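Local coordinates for apolipophorin-3b (Locusta migratoria, PDB 1AEP), which helps load diacylglycerol into the haemolymph lipoprotein lipophorin by covering its expanding hydrophobic surface, so supporting lipid transport during insect flight, at residues 44-47 against 48-51; 104-107 against 108-112. One frame throughout, in Å; residues are numbered along the deposited sequence.

Interaction 1 of 2, residues 44-47 against 48-51; sequences QANA and FKTK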
# COMPACT_ATOMS: atom_id res chain seq x y z
N GLN A 44 -12.69 -3.39 -3.66
CA GLN A 44 -11.38 -3.74 -3.17
C GLN A 44 -10.46 -2.53 -3.09
O GLN A 44 -9.76 -2.32 -2.10
CB GLN A 44 -10.86 -4.81 -4.12
CG GLN A 44 -11.70 -6.06 -3.91
CD GLN A 44 -11.81 -6.32 -2.43
OE1 GLN A 44 -10.80 -6.46 -1.72
NE2 GLN A 44 -13.04 -6.37 -1.93
N ALA A 45 -10.47 -1.76 -4.15
CA ALA A 45 -9.66 -0.58 -4.16
C ALA A 45 -10.00 0.30 -2.97
O ALA A 45 -9.15 0.89 -2.32
CB ALA A 45 -9.96 0.12 -5.44
N ASN A 46 -11.28 0.38 -2.68
CA ASN A 46 -11.68 1.21 -1.59
C ASN A 46 -11.26 0.67 -0.26
O ASN A 46 -10.92 1.41 0.65
CB ASN A 46 -13.14 1.58 -1.65
CG ASN A 46 -13.43 2.82 -2.48
OD1 ASN A 46 -12.67 3.83 -2.44
ND2 ASN A 46 -14.52 2.76 -3.23
N ALA A 47 -11.28 -0.65 -0.15
CA ALA A 47 -10.88 -1.27 1.10
C ALA A 47 -9.41 -1.00 1.40
O ALA A 47 -9.02 -0.70 2.53
CB ALA A 47 -11.16 -2.73 0.95
N PHE A 48 -8.60 -1.09 0.36
CA PHE A 48 -7.19 -0.87 0.44
C PHE A 48 -6.89 0.54 0.81
O PHE A 48 -6.18 0.86 1.78
CB PHE A 48 -6.72 -1.07 -1.01
CG PHE A 48 -5.24 -1.17 -1.11
CD1 PHE A 48 -4.56 -2.27 -0.60
CD2 PHE A 48 -4.50 -0.14 -1.68
CE1 PHE A 48 -3.17 -2.36 -0.65
CE2 PHE A 48 -3.11 -0.20 -1.71
CZ PHE A 48 -2.44 -1.30 -1.19
N LYS A 49 -7.45 1.40 -0.02
CA LYS A 49 -7.25 2.81 0.16
C LYS A 49 -7.48 3.15 1.61
O LYS A 49 -6.77 3.93 2.24
CB LYS A 49 -8.34 3.39 -0.74
CG LYS A 49 -8.45 4.88 -0.93
CD LYS A 49 -8.95 5.24 -2.33
CE LYS A 49 -10.39 5.78 -2.43
NZ LYS A 49 -10.62 6.63 -3.61
N THR A 50 -8.54 2.55 2.14
CA THR A 50 -8.97 2.80 3.52
C THR A 50 -7.91 2.46 4.53
O THR A 50 -7.69 3.17 5.50
CB THR A 50 -10.33 2.12 3.84
OG1 THR A 50 -11.42 2.82 3.28
CG2 THR A 50 -10.58 1.80 5.30
N LYS A 51 -7.32 1.31 4.32
CA LYS A 51 -6.28 0.82 5.18
C LYS A 51 -5.00 1.65 5.08
O LYS A 51 -4.44 2.04 6.10
CB LYS A 51 -6.02 -0.64 4.88
CG LYS A 51 -7.10 -1.52 5.46
CD LYS A 51 -6.98 -1.64 6.95
CE LYS A 51 -8.10 -2.46 7.59
NZ LYS A 51 -8.26 -2.26 9.04
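Thr50 and Asn46 meet one turn apart on helix 36-63, where a single carbonyl oxygen is gripped twice. Thr50 N donates to Asn46 O at 3.0 Å, and Thr50 OG1 also donates to Asn46 O at 3.0 Å, the two arriving from opposite faces of the carbonyl plane. With OG1 anti to the carbonyl carbon (chi1 -76°), the threonine hydroxyl folds back over its own turn and donates to the backbone. The neighbouring rungs are ordinary helical bonds: Lys49 N reaches Ala45 O at 2.9 Å, and Lys51 N reaches Ala47 O at 3.2 Å.

The tightly packed side belongs to Ala45 and Phe48. CG of Phe48 stands anti to its backbone N (chi1 -168°), and the ring leaves the turn for the interior, among Leu105, Ala144 and Leu148, while Ala45 settles on Leu101. The opposite character appears at Ala47, Thr50 and Lys51, which are exposed. Between these two zones the side chains of Asn46 and Lys49 extend together from the helix, with Lys49 NZ 3.7 Å from Asn46 OD1; the ammonium finds its hydrogen bond at His86 O, in the connection after helix 69-83. One face buried against other helices and one polar face outward make this turn a clear example of the amphipathic helix from which exchangeable apolipoprotein bundles are built.

Interaction 2 of 2, residues 104-107 against 108-112; sequences ALTN and VGHQW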
# COMPACT_ATOMS: atom_id res chain seq x y z
N ALA A 104 -1.48 2.20 -8.31
CA ALA A 104 -1.55 2.54 -6.92
C ALA A 104 -0.75 1.52 -6.12
O ALA A 104 0.08 1.88 -5.31
CB ALA A 104 -3.00 2.68 -6.49
N LEU A 105 -0.97 0.24 -6.40
CA LEU A 105 -0.27 -0.82 -5.71
C LEU A 105 1.22 -0.72 -5.88
O LEU A 105 2.02 -0.84 -4.94
CB LEU A 105 -0.72 -2.22 -6.17
CG LEU A 105 -2.08 -2.71 -5.66
CD1 LEU A 105 -2.34 -4.06 -6.31
CD2 LEU A 105 -2.09 -2.93 -4.15
N THR A 106 1.58 -0.49 -7.10
CA THR A 106 2.96 -0.38 -7.44
C THR A 106 3.63 0.80 -6.76
O THR A 106 4.73 0.70 -6.29
CB THR A 106 3.14 -0.46 -8.93
OG1 THR A 106 2.45 -1.63 -9.34
CG2 THR A 106 4.59 -0.60 -9.21
N ASN A 107 2.94 1.94 -6.67
CA ASN A 107 3.52 3.10 -6.02
C ASN A 107 3.69 2.91 -4.49
O ASN A 107 4.63 3.44 -3.90
CB ASN A 107 2.64 4.31 -6.20
CG ASN A 107 2.53 4.67 -7.63
OD1 ASN A 107 1.61 5.40 -8.03
ND2 ASN A 107 3.45 4.12 -8.41
N VAL A 108 2.79 2.16 -3.86
CA VAL A 108 2.88 1.94 -2.42
C VAL A 108 4.11 1.12 -2.08
O VAL A 108 4.79 1.34 -1.09
CB VAL A 108 1.60 1.28 -1.90
CG1 VAL A 108 1.77 0.75 -0.50
CG2 VAL A 108 0.52 2.34 -1.91
N GLY A 109 4.40 0.17 -2.96
CA GLY A 109 5.56 -0.68 -2.79
C GLY A 109 6.87 0.07 -2.93
O GLY A 109 7.82 -0.14 -2.16
N HIS A 110 6.93 0.95 -3.95
CA HIS A 110 8.13 1.72 -4.23
C HIS A 110 8.45 2.69 -3.13
O HIS A 110 9.61 2.85 -2.77
CB HIS A 110 8.12 2.39 -5.58
CG HIS A 110 8.17 1.35 -6.62
ND1 HIS A 110 7.66 1.60 -7.88
CD2 HIS A 110 8.67 0.08 -6.59
CE1 HIS A 110 7.85 0.48 -8.57
NE2 HIS A 110 8.45 -0.44 -7.84
N GLN A 111 7.41 3.31 -2.60
CA GLN A 111 7.53 4.25 -1.52
C GLN A 111 8.00 3.57 -0.23
O GLN A 111 8.68 4.19 0.59
CB GLN A 111 6.19 4.90 -1.36
CG GLN A 111 6.19 6.29 -1.97
CD GLN A 111 4.84 6.65 -2.54
OE1 GLN A 111 4.66 6.84 -3.74
NE2 GLN A 111 3.87 6.71 -1.63
N TRP A 112 7.63 2.30 -0.07
CA TRP A 112 8.04 1.51 1.06
C TRP A 112 9.51 1.17 0.93
O TRP A 112 10.25 1.23 1.91
CB TRP A 112 7.20 0.26 1.25
CG TRP A 112 6.15 0.60 2.24
CD1 TRP A 112 4.84 0.78 1.98
CD2 TRP A 112 6.35 0.86 3.64
NE1 TRP A 112 4.19 1.14 3.13
CE2 TRP A 112 5.07 1.17 4.18
CE3 TRP A 112 7.44 0.81 4.52
CZ2 TRP A 112 4.87 1.47 5.54
CZ3 TRP A 112 7.25 1.14 5.85
CH2 TRP A 112 5.98 1.47 6.36
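Gln111 curls back over the carbonyl of Asn107, one turn earlier in helix 94-121, and illustrates how a long polar side chain can hug its own helix before its end bonds elsewhere. At its root, CB of Gln111 rests 3.3 Å from Asn107 O, the oxygen that also receives Gln111 N at 3.1 Å. CG stays near the same oxygen, and a bend at chi2 (147°) brings the amide carbon CD back to 3.5 Å from Asn107 O. Of the two branches, OE1 lies alongside the asparagine, 4.1 Å from Asn107 CB; its neighbour Asn107 O, 3.4 Å from Gln111 OE1, is a second acceptor and gives it no bond. NE2 finds its partner outside the turn, hydrogen-bonding to Ser84 OG, while Phe77, Asn80 and Leu81 of helix 69-83 also touch the side chain. A leucine here would probably leave the Ser84 hydroxyl without its amide mate and so remove a polar tie to the segment that follows helix 69-83.

The preceding pair behaves differently. Thr106 O accepts His110 N at 3.2 Å and also lies 3.4 Å above the plane of the His110 ring, toward the ring's rim. Alongside, the methyl CG2 of Thr106 lies 3.5 Å from His110 CE1, while OG1 of Thr106 turns to Gln102 O. Val108, by contrast, is buried against Ile85, Leu81 and Thr141. The chemistry implies a division of labour: backbone bonds set the spacing of the turn, the histidine ring lies against the turn over Thr106, and the glutamine amide carries a directional bond across to a neighbouring part of the bundle.

How the interactions relate
Interaction 1, on helix 36-63, closes before interaction 2, on helix 94-121, opens; helix 69-83 and its connections lie between them in the chain. Their centres are about 14 Å apart, yet the two turns meet in the interior, where Phe48 CZ packs 3.4 Å from Leu105 CD2. Ile85, in the connection following helix 69-83, touches both, through Phe48 and Lys49 on one and through Ala104 and Val108 on the other. Each turn thus faces a shared hydrophobic core while leaving polar groups outside. In this five-helix bundle such packing between separate helices is probably what must part when the soluble monomer spreads onto lipid.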